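Local structure of putative uncharacterized protein (Dictyostelium purpureum, 4R12) at residues D73-N78 with K102-S107; I95-T100 with F144-Q149; D132-F137 with T224-D229. The protein probably serves as an essential subunit of gamma-secretase, the protease complex that cleaves proteins such as Notch receptors within the membrane. One frame throughout, in Å; residues are numbered along the deposited sequence.

Contact 1 (D73-N78 with K102-S107); sequences DTNYFN and KTYPYS. With NAG (2-acetamido-2-deoxy-beta-D-glucopyranose), chain C.
K102, T103 and Y104 dock onto the 3-10 turn 74-76 through a polar contact in the small lobe, where the loop after strand 67-72 meets the loop after strand 90-96. K102 suits its place as a long chain ending in several N-H donors: it stays extended until a last bend (chi4 59°) turns NZ toward T74 and F77. NZ donates to F77 O at 2.8 Å, on a lone pair in the carbonyl plane. It also donates to T74 O at 2.8 Å, from the face opposite to F77 N, and to T74 OG1 at 2.9 Å. N75 suits its place because an amide can both accept and give: OD1 takes T103 N at 3.0 Å in its carbonyl plane, while ND2 donates to T103 OG1 at 3.1 Å. The hydroxyl of Y104 donates to N75 O at 2.7 Å from above the carbonyl plane, and O6 of the glycan sugar bonds to the same oxygen. That sugar is carried by ND2 of N78, whose OD1 caps S81 N, while its CB packs on Y106 CE1 at 3.6 Å. These three acceptors, with Y414 OH, probably compensate the buried ammonium group without a carboxylate among them.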
loop_
_atom_site.group_PDB
_atom_site.type_symbol
_atom_site.label_atom_id
_atom_site.label_comp_id
_atom_site.label_asym_id
_atom_site.label_seq_id
_atom_site.Cartn_x
_atom_site.Cartn_y
_atom_site.Cartn_z
ATOM N N ASP A 73 -12.555 -19.293 13.005
ATOM C CA ASP A 73 -13.369 -18.089 13.016
ATOM C C ASP A 73 -12.391 -16.964 13.297
ATOM O O ASP A 73 -11.473 -17.128 14.112
ATOM C CB ASP A 73 -14.457 -18.144 14.085
ATOM C CG ASP A 73 -15.319 -16.888 14.109
ATOM O OD1 ASP A 73 -14.882 -15.871 14.700
ATOM O OD2 ASP A 73 -16.428 -16.925 13.541
ATOM N N THR A 74 -12.558 -15.830 12.636
ATOM C CA THR A 74 -11.506 -14.830 12.691
ATOM C C THR A 74 -11.313 -14.229 14.087
ATOM O O THR A 74 -10.249 -13.679 14.376
ATOM C CB THR A 74 -11.749 -13.702 11.675
ATOM O OG1 THR A 74 -10.588 -12.863 11.623
ATOM C CG2 THR A 74 -12.976 -12.882 12.042
ATOM N N ASN A 75 -12.313 -14.345 14.961
ATOM C CA ASN A 75 -12.134 -13.880 16.338
ATOM C C ASN A 75 -11.018 -14.643 17.054
ATOM O O ASN A 75 -10.458 -14.165 18.041
ATOM C CB ASN A 75 -13.432 -13.993 17.130
ATOM C CG ASN A 75 -14.211 -12.682 17.168
ATOM O OD1 ASN A 75 -13.835 -11.700 16.518
ATOM N ND2 ASN A 75 -15.303 -12.661 17.931
ATOM N N TYR A 76 -10.684 -15.821 16.537
ATOM C CA TYR A 76 -9.625 -16.637 17.120
ATOM C C TYR A 76 -8.312 -16.595 16.338
ATOM O O TYR A 76 -7.363 -17.316 16.664
ATOM C CB TYR A 76 -10.125 -18.074 17.270
ATOM C CG TYR A 76 -11.150 -18.148 18.363
ATOM C CD1 TYR A 76 -12.486 -17.870 18.109
ATOM C CD2 TYR A 76 -10.773 -18.429 19.668
ATOM C CE1 TYR A 76 -13.432 -17.905 19.126
ATOM C CE2 TYR A 76 -11.702 -18.465 20.683
ATOM C CZ TYR A 76 -13.026 -18.201 20.411
ATOM O OH TYR A 76 -13.944 -18.241 21.434
ATOM N N PHE A 77 -8.248 -15.723 15.336
ATOM C CA PHE A 77 -7.023 -15.530 14.562
ATOM C C PHE A 77 -6.226 -14.313 15.033
ATOM O O PHE A 77 -6.484 -13.180 14.619
ATOM C CB PHE A 77 -7.342 -15.397 13.064
ATOM C CG PHE A 77 -6.119 -15.212 12.200
ATOM C CD1 PHE A 77 -5.129 -16.189 12.151
ATOM C CD2 PHE A 77 -5.961 -14.063 11.442
ATOM C CE1 PHE A 77 -4.006 -16.030 11.346
ATOM C CE2 PHE A 77 -4.831 -13.891 10.644
ATOM C CZ PHE A 77 -3.855 -14.875 10.596
ATOM N N ASN A 78 -5.353 -14.543 15.998
ATOM C CA ASN A 78 -4.455 -13.549 16.565
ATOM C C ASN A 78 -3.228 -14.253 17.203
ATOM O O ASN A 78 -3.275 -15.419 17.369
ATOM C CB ASN A 78 -5.179 -12.597 17.529
ATOM C CG ASN A 78 -5.580 -13.247 18.840
ATOM O OD1 ASN A 78 -4.892 -14.093 19.325
ATOM N ND2 ASN A 78 -6.695 -12.819 19.428
ATOM N N LYS A 102 -13.860 -9.533 12.741
ATOM C CA LYS A 102 -13.502 -9.495 14.159
ATOM C C LYS A 102 -14.418 -8.522 14.885
ATOM O O LYS A 102 -14.761 -7.480 14.348
ATOM C CB LYS A 102 -12.041 -9.085 14.368
ATOM C CG LYS A 102 -11.033 -10.198 14.138
ATOM C CD LYS A 102 -9.629 -9.754 14.539
ATOM C CE LYS A 102 -8.675 -10.949 14.676
ATOM N NZ LYS A 102 -8.563 -11.736 13.399
ATOM N N THR A 103 -14.800 -8.859 16.108
ATOM C CA THR A 103 -15.645 -7.976 16.910
ATOM C C THR A 103 -14.817 -7.060 17.816
ATOM O O THR A 103 -15.359 -6.388 18.694
ATOM C CB THR A 103 -16.609 -8.781 17.781
ATOM O OG1 THR A 103 -15.860 -9.656 18.634
ATOM C CG2 THR A 103 -17.544 -9.614 16.903
ATOM N N TYR A 104 -13.509 -7.032 17.598
ATOM C CA TYR A 104 -12.629 -6.185 18.399
ATOM C C TYR A 104 -11.561 -5.547 17.524
ATOM O O TYR A 104 -11.282 -6.050 16.434
ATOM C CB TYR A 104 -11.989 -6.997 19.531
ATOM C CG TYR A 104 -11.264 -8.258 19.101
ATOM C CD1 TYR A 104 -9.938 -8.210 18.666
ATOM C CD2 TYR A 104 -11.888 -9.503 19.178
ATOM C CE1 TYR A 104 -9.256 -9.368 18.292
ATOM C CE2 TYR A 104 -11.213 -10.676 18.812
ATOM C CZ TYR A 104 -9.894 -10.594 18.366
ATOM O OH TYR A 104 -9.213 -11.735 18.008
ATOM N N PRO A 105 -10.946 -4.444 17.993
ATOM C CA PRO A 105 -9.875 -3.838 17.193
ATOM C C PRO A 105 -8.666 -4.764 17.119
ATOM O O PRO A 105 -8.349 -5.452 18.091
ATOM C CB PRO A 105 -9.523 -2.549 17.958
ATOM C CG PRO A 105 -10.582 -2.393 19.018
ATOM C CD PRO A 105 -11.128 -3.755 19.283
ATOM N N TYR A 106 -7.993 -4.788 15.975
ATOM C CA TYR A 106 -6.889 -5.718 15.811
ATOM C C TYR A 106 -5.870 -5.269 14.766
ATOM O O TYR A 106 -6.241 -4.946 13.637
ATOM C CB TYR A 106 -7.428 -7.118 15.431
ATOM C CG TYR A 106 -6.296 -8.081 15.239
ATOM C CD1 TYR A 106 -5.532 -8.478 16.331
ATOM C CD2 TYR A 106 -5.944 -8.547 13.976
ATOM C CE1 TYR A 106 -4.473 -9.320 16.186
ATOM C CE2 TYR A 106 -4.867 -9.417 13.817
ATOM C CZ TYR A 106 -4.138 -9.791 14.937
ATOM O OH TYR A 106 -3.065 -10.636 14.839
ATOM N N SER A 107 -4.591 -5.261 15.138
ATOM C CA SER A 107 -3.515 -5.037 14.173
ATOM C C SER A 107 -2.392 -6.057 14.348
ATOM O O SER A 107 -1.799 -6.165 15.427
ATOM C CB SER A 107 -2.950 -3.618 14.298
ATOM O OG SER A 107 -1.810 -3.446 13.471
HETATM C C1 NAG C . -7.095 -12.839 20.533
HETATM C C2 NAG C . -7.558 -11.817 21.554
HETATM C C3 NAG C . -8.151 -12.440 22.786
HETATM C C4 NAG C . -9.212 -13.446 22.468
HETATM C C5 NAG C . -8.627 -14.456 21.479
HETATM C C6 NAG C . -9.598 -15.506 21.002
HETATM C C7 NAG C . -6.107 -9.965 21.269
HETATM C C8 NAG C . -4.791 -9.355 21.623
HETATM N N2 NAG C . -6.480 -11.001 21.965
HETATM O O3 NAG C . -8.683 -11.399 23.575
HETATM O O4 NAG C . -9.507 -14.049 23.696
HETATM O O5 NAG C . -8.082 -13.813 20.345
HETATM O O6 NAG C . -10.902 -15.041 20.807
HETATM O O7 NAG C . -6.764 -9.516 20.385
#

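Contact 2 (I95-T100 with F144-Q149); sequences IVLTDT and FAIDNQ. With NAG (2-acetamido-2-deoxy-beta-D-glucopyranose), chain D.
T98 holds OG1 between its own backbone N and carbonyl carbon (chi1 67°), which aims the hydroxyl at I146, and I146 puts CG1 in the same position (chi1 41°), which carries CD1 back toward I95 and L97. The hydroxyl donates to I146 O at 2.6 Å, in the carbonyl plane, so a threonine side chain adds a third link beyond the two backbone bonds. CD1 of I146 meets CG2 of I95 at 3.5 Å, the two side chains crossing at a slant, and lies 4.0 Å from CD2 of L97, alongside which it runs. These branched apolar side chains pack together in a buried cluster, with I146 also against L582 of strand 581-586. The ladder itself is short: V96 N donates to F144 O at 2.7 Å and nearly straight (167°), and I146 N returns a weak bond to V96 O. V96 pairs with A145, whose small methyl lies on the same face of the sheet, where F227 packs against both residues. Beyond the strands, N148 carries a sugar through ND2, and the sugar's N2 donates to D99 O at 3.0 Å; D99 itself forms a salt bridge with R155. The arrangement is that of adjacent parallel strands in an alpha/beta lobe, the second leading through the N-cap residue D147 into helix 148-160.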
loop_
_atom_site.group_PDB
_atom_site.type_symbol
_atom_site.label_atom_id
_atom_site.label_comp_id
_atom_site.label_asym_id
_atom_site.label_seq_id
_atom_site.Cartn_x
_atom_site.Cartn_y
_atom_site.Cartn_z
ATOM N N ILE A 95 -6.793 -22.426 8.073
ATOM C CA ILE A 95 -7.672 -21.688 7.177
ATOM C C ILE A 95 -8.414 -20.645 7.991
ATOM O O ILE A 95 -9.052 -20.970 8.998
ATOM C CB ILE A 95 -8.682 -22.600 6.474
ATOM C CG1 ILE A 95 -7.949 -23.659 5.652
ATOM C CG2 ILE A 95 -9.624 -21.781 5.602
ATOM C CD1 ILE A 95 -8.869 -24.699 5.023
ATOM N N VAL A 96 -8.313 -19.392 7.566
ATOM C CA VAL A 96 -8.986 -18.305 8.268
ATOM C C VAL A 96 -10.242 -17.906 7.502
ATOM O O VAL A 96 -10.195 -17.576 6.311
ATOM C CB VAL A 96 -8.057 -17.080 8.460
ATOM C CG1 VAL A 96 -8.825 -15.914 9.116
ATOM C CG2 VAL A 96 -6.823 -17.476 9.296
ATOM N N LEU A 97 -11.369 -17.948 8.204
ATOM C CA LEU A 97 -12.664 -17.651 7.616
ATOM C C LEU A 97 -12.898 -16.142 7.566
ATOM O O LEU A 97 -12.529 -15.417 8.492
ATOM C CB LEU A 97 -13.773 -18.336 8.428
ATOM C CG LEU A 97 -13.628 -19.853 8.637
ATOM C CD1 LEU A 97 -14.612 -20.321 9.696
ATOM C CD2 LEU A 97 -13.841 -20.615 7.337
ATOM N N THR A 98 -13.502 -15.672 6.485
ATOM C CA THR A 98 -13.812 -14.252 6.364
ATOM C C THR A 98 -15.304 -14.003 6.168
ATOM O O THR A 98 -15.674 -12.928 5.695
ATOM C CB THR A 98 -13.060 -13.606 5.184
ATOM O OG1 THR A 98 -13.555 -14.152 3.952
ATOM C CG2 THR A 98 -11.561 -13.878 5.288
ATOM N N ASP A 99 -16.152 -14.980 6.516
ATOM C CA ASP A 99 -17.604 -14.781 6.409
ATOM C C ASP A 99 -18.135 -13.952 7.583
ATOM O O ASP A 99 -19.238 -13.406 7.521
ATOM C CB ASP A 99 -18.358 -16.119 6.309
ATOM C CG ASP A 99 -17.996 -17.104 7.416
ATOM O OD1 ASP A 99 -16.860 -17.055 7.948
ATOM O OD2 ASP A 99 -18.860 -17.953 7.743
ATOM N N THR A 100 -17.339 -13.861 8.644
ATOM C CA THR A 100 -17.579 -12.920 9.738
ATOM C C THR A 100 -16.330 -12.061 9.952
ATOM O O THR A 100 -15.238 -12.430 9.520
ATOM C CB THR A 100 -17.913 -13.629 11.051
ATOM O OG1 THR A 100 -16.795 -14.428 11.458
ATOM C CG2 THR A 100 -19.158 -14.511 10.908
ATOM N N PHE A 144 -3.963 -19.949 4.954
ATOM C CA PHE A 144 -4.778 -19.305 3.917
ATOM C C PHE A 144 -5.999 -18.627 4.512
ATOM O O PHE A 144 -6.662 -19.192 5.391
ATOM C CB PHE A 144 -5.297 -20.315 2.879
ATOM C CG PHE A 144 -4.259 -20.849 1.925
ATOM C CD1 PHE A 144 -3.062 -21.360 2.375
ATOM C CD2 PHE A 144 -4.532 -20.917 0.570
ATOM C CE1 PHE A 144 -2.133 -21.897 1.486
ATOM C CE2 PHE A 144 -3.606 -21.453 -0.322
ATOM C CZ PHE A 144 -2.404 -21.941 0.143
ATOM N N ALA A 145 -6.339 -17.449 3.991
ATOM C CA ALA A 145 -7.685 -16.939 4.132
ATOM C C ALA A 145 -8.480 -17.341 2.886
ATOM O O ALA A 145 -7.901 -17.666 1.845
ATOM C CB ALA A 145 -7.691 -15.418 4.310
ATOM N N ILE A 146 -9.803 -17.323 3.001
ATOM C CA ILE A 146 -10.679 -17.671 1.887
ATOM C C ILE A 146 -11.816 -16.663 1.842
ATOM O O ILE A 146 -12.129 -16.040 2.859
ATOM C CB ILE A 146 -11.247 -19.102 2.010
ATOM C CG1 ILE A 146 -11.651 -19.399 3.457
ATOM C CG2 ILE A 146 -10.220 -20.134 1.513
ATOM C CD1 ILE A 146 -12.356 -20.718 3.625
ATOM N N ASP A 147 -12.437 -16.502 0.674
ATOM C CA ASP A 147 -13.454 -15.465 0.518
ATOM C C ASP A 147 -14.729 -15.806 1.277
ATOM O O ASP A 147 -14.835 -16.850 1.918
ATOM C CB ASP A 147 -13.760 -15.197 -0.967
ATOM C CG ASP A 147 -14.574 -16.308 -1.638
ATOM O OD1 ASP A 147 -14.992 -17.283 -0.988
ATOM O OD2 ASP A 147 -14.821 -16.185 -2.851
ATOM N N ASN A 148 -15.709 -14.917 1.211
ATOM C CA ASN A 148 -16.935 -15.046 2.008
ATOM C C ASN A 148 -17.708 -16.314 1.716
ATOM O O ASN A 148 -17.961 -17.088 2.594
ATOM C CB ASN A 148 -17.847 -13.833 1.823
ATOM C CG ASN A 148 -18.918 -13.719 2.875
ATOM O OD1 ASN A 148 -19.437 -14.675 3.361
ATOM N ND2 ASN A 148 -19.245 -12.520 3.213
ATOM N N GLN A 149 -18.083 -16.481 0.473
ATOM C CA GLN A 149 -18.841 -17.642 0.037
ATOM C C GLN A 149 -18.136 -18.946 0.413
ATOM O O GLN A 149 -18.746 -19.845 0.992
ATOM C CB GLN A 149 -19.071 -17.560 -1.474
ATOM C CG GLN A 149 -19.667 -18.811 -2.099
ATOM C CD GLN A 149 -20.227 -18.551 -3.490
ATOM O OE1 GLN A 149 -20.971 -17.586 -3.700
ATOM N NE2 GLN A 149 -19.867 -19.403 -4.448
HETATM C C1 NAG D . -20.668 -11.994 3.944
HETATM C C2 NAG D . -20.647 -10.806 4.870
HETATM C C3 NAG D . -21.970 -10.671 5.581
HETATM C C4 NAG D . -23.148 -10.755 4.618
HETATM C C5 NAG D . -22.972 -11.986 3.729
HETATM C C6 NAG D . -24.016 -12.149 2.664
HETATM C C7 NAG D . -18.566 -10.197 5.856
HETATM C C8 NAG D . -17.665 -10.366 7.019
HETATM N N2 NAG D . -19.617 -10.972 5.839
HETATM O O3 NAG D . -21.943 -9.437 6.266
HETATM O O4 NAG D . -24.339 -10.831 5.397
HETATM O O5 NAG D . -21.752 -11.825 3.056
HETATM O O6 NAG D . -23.969 -11.032 1.797
HETATM O O7 NAG D . -18.345 -9.405 4.983
#

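Contact 3 (D132-F137 with T224-D229); sequences DGFTYF and TAFFRD
F134 and F226 supply the aromatic part of the contact. CE2 of F226 lies over one face of the F134 ring, near the rim, 3.8 Å from CD2 of F134, with the ring planes 34° apart. CG of F134 points away from its backbone N (chi1 -162°), which lays the ring against F226; F77 meets both rings. Replacing F134 with an alanine would probably open a gap beside F77 and V82 and leave F226 without the ring beneath its CE2. Van der Waals contacts bring the F226 edge to the F134 backbone, CE2 lying 3.5 Å from F134 O. T135 runs alongside F226 in the opposite sense and suits its place by its two branches: OG1 lies 3.7 Å from F226 CD2, and CG2 sits at the edge of the R228 guanidinium, 4.1 Å from NH1. NH2 of R228 bonds to T25 OG1. Hydrogen bonds do not cross between the segments; they shape one of them. D132 OD1 accepts F134 N at 3.0 Å in an Asx turn, and G133, at phi 62°, takes a conformation that suits a residue without a side chain. The whole is a buried contact, one ring pair flanked by T135 and R228, between a loop of nicastrin's small lobe and one of its large lobe.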
loop_
_atom_site.group_PDB
_atom_site.type_symbol
_atom_site.label_atom_id
_atom_site.label_comp_id
_atom_site.label_asym_id
_atom_site.label_seq_id
_atom_site.Cartn_x
_atom_site.Cartn_y
_atom_site.Cartn_z
ATOM N N ASP A 132 -0.329 -6.566 17.785
ATOM C CA ASP A 132 0.315 -7.738 18.381
ATOM C C ASP A 132 1.451 -8.294 17.506
ATOM O O ASP A 132 2.064 -9.311 17.843
ATOM C CB ASP A 132 -0.732 -8.820 18.704
ATOM C CG ASP A 132 -1.205 -9.609 17.480
ATOM O OD1 ASP A 132 -0.870 -9.265 16.323
ATOM O OD2 ASP A 132 -1.943 -10.593 17.695
ATOM N N GLY A 133 1.737 -7.617 16.390
ATOM C CA GLY A 133 2.870 -7.984 15.554
ATOM C C GLY A 133 2.825 -9.379 14.938
ATOM O O GLY A 133 3.830 -9.890 14.475
ATOM N N PHE A 134 1.645 -9.975 14.919
ATOM C CA PHE A 134 1.424 -11.318 14.395
ATOM C C PHE A 134 1.995 -11.559 12.982
ATOM O O PHE A 134 2.417 -12.673 12.657
ATOM C CB PHE A 134 -0.074 -11.590 14.402
ATOM C CG PHE A 134 -0.445 -13.036 14.314
ATOM C CD1 PHE A 134 0.398 -14.021 14.773
ATOM C CD2 PHE A 134 -1.669 -13.398 13.769
ATOM C CE1 PHE A 134 0.032 -15.354 14.707
ATOM C CE2 PHE A 134 -2.038 -14.724 13.698
ATOM C CZ PHE A 134 -1.182 -15.702 14.163
ATOM N N THR A 135 1.993 -10.526 12.142
ATOM C CA THR A 135 2.498 -10.675 10.776
ATOM C C THR A 135 3.974 -11.076 10.751
ATOM O O THR A 135 4.403 -11.835 9.875
ATOM C CB THR A 135 2.302 -9.369 9.960
ATOM O OG1 THR A 135 0.902 -9.158 9.771
ATOM C CG2 THR A 135 2.960 -9.472 8.585
ATOM N N TYR A 136 4.735 -10.610 11.741
ATOM C CA TYR A 136 6.187 -10.782 11.735
ATOM C C TYR A 136 6.662 -12.007 12.491
ATOM O O TYR A 136 7.738 -12.007 13.052
ATOM C CB TYR A 136 6.849 -9.518 12.293
ATOM C CG TYR A 136 6.368 -8.319 11.529
ATOM C CD1 TYR A 136 6.696 -8.166 10.187
ATOM C CD2 TYR A 136 5.549 -7.362 12.121
ATOM C CE1 TYR A 136 6.243 -7.096 9.456
ATOM C CE2 TYR A 136 5.089 -6.279 11.393
ATOM C CZ TYR A 136 5.441 -6.154 10.057
ATOM O OH TYR A 136 4.998 -5.088 9.298
ATOM N N PHE A 137 5.859 -13.061 12.485
ATOM C CA PHE A 137 6.281 -14.359 13.005
ATOM C C PHE A 137 6.566 -15.318 11.857
ATOM O O PHE A 137 6.017 -15.171 10.760
ATOM C CB PHE A 137 5.216 -14.940 13.926
ATOM C CG PHE A 137 5.167 -14.286 15.273
ATOM C CD1 PHE A 137 4.484 -13.092 15.454
ATOM C CD2 PHE A 137 5.826 -14.857 16.358
ATOM C CE1 PHE A 137 4.454 -12.477 16.710
ATOM C CE2 PHE A 137 5.795 -14.253 17.611
ATOM C CZ PHE A 137 5.108 -13.065 17.787
ATOM N N THR A 224 -0.357 -2.867 3.677
ATOM C CA THR A 224 0.121 -4.124 4.258
ATOM C C THR A 224 -1.028 -4.925 4.834
ATOM O O THR A 224 -2.102 -4.394 5.087
ATOM C CB THR A 224 1.149 -3.905 5.381
ATOM O OG1 THR A 224 0.609 -2.995 6.353
ATOM C CG2 THR A 224 2.451 -3.357 4.826
ATOM N N ALA A 225 -0.764 -6.210 5.057
ATOM C CA ALA A 225 -1.718 -7.120 5.668
ATOM C C ALA A 225 -1.016 -8.437 5.979
ATOM O O ALA A 225 0.089 -8.695 5.486
ATOM C CB ALA A 225 -2.904 -7.357 4.766
ATOM N N PHE A 226 -1.649 -9.252 6.813
ATOM C CA PHE A 226 -1.170 -10.605 7.067
ATOM C C PHE A 226 -1.332 -11.372 5.754
ATOM O O PHE A 226 -0.419 -12.054 5.310
ATOM C CB PHE A 226 -1.957 -11.276 8.196
ATOM C CG PHE A 226 -1.333 -12.552 8.707
ATOM C CD1 PHE A 226 -1.529 -13.750 8.039
ATOM C CD2 PHE A 226 -0.552 -12.544 9.859
ATOM C CE1 PHE A 226 -0.965 -14.928 8.505
ATOM C CE2 PHE A 226 0.026 -13.725 10.340
ATOM C CZ PHE A 226 -0.184 -14.911 9.659
ATOM N N PHE A 227 -2.513 -11.237 5.157
ATOM C CA PHE A 227 -2.827 -11.835 3.852
ATOM C C PHE A 227 -2.768 -10.740 2.803
ATOM O O PHE A 227 -3.729 -9.986 2.637
ATOM C CB PHE A 227 -4.220 -12.490 3.864
ATOM C CG PHE A 227 -4.371 -13.548 4.917
ATOM C CD1 PHE A 227 -3.730 -14.770 4.782
ATOM C CD2 PHE A 227 -5.121 -13.315 6.048
ATOM C CE1 PHE A 227 -3.842 -15.745 5.765
ATOM C CE2 PHE A 227 -5.243 -14.286 7.027
ATOM C CZ PHE A 227 -4.606 -15.506 6.883
ATOM N N ARG A 228 -1.649 -10.642 2.096
ATOM C CA ARG A 228 -1.392 -9.447 1.298
ATOM C C ARG A 228 -2.274 -9.316 0.044
ATOM O O ARG A 228 -2.388 -8.214 -0.517
ATOM C CB ARG A 228 0.104 -9.381 0.944
ATOM C CG ARG A 228 0.954 -8.943 2.178
ATOM C CD ARG A 228 2.460 -9.142 1.997
ATOM N NE ARG A 228 2.887 -10.525 2.238
ATOM C CZ ARG A 228 3.082 -11.057 3.445
ATOM N NH1 ARG A 228 2.886 -10.330 4.542
ATOM N NH2 ARG A 228 3.472 -12.330 3.560
ATOM N N ASP A 229 -2.919 -10.399 -0.382
ATOM C CA ASP A 229 -3.898 -10.286 -1.470
ATOM C C ASP A 229 -5.165 -9.578 -0.994
ATOM O O ASP A 229 -6.017 -9.230 -1.801
ATOM C CB ASP A 229 -4.268 -11.653 -2.040
ATOM C CG ASP A 229 -3.104 -12.317 -2.743
ATOM O OD1 ASP A 229 -2.444 -11.649 -3.572
ATOM O OD2 ASP A 229 -2.829 -13.498 -2.433
#

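How the contacts relate
Following the chain from the N terminus, contact 1 opens at 73-78, just after strand 67-72, and closes at 102-107. Contact 2 starts inside that loop, at 95-100, and closes only at 144-149, so the two cross. Contact 3 opens at 132-137, within the loop of contact 2 and after contact 1 has closed, and ends at 224-229; it crosses contact 2 and follows contact 1 in series. F77 of contact 1 also packs on V96 of contact 2, and F227 of contact 3 rests on V96 and A145 of contact 2. S107 O probably accepts from D132 N at 2.8 Å, joining contacts 1 and 3. Contacts 1 and 2 thus knit the small lobe together, and contact 3 ties it to the large lobe.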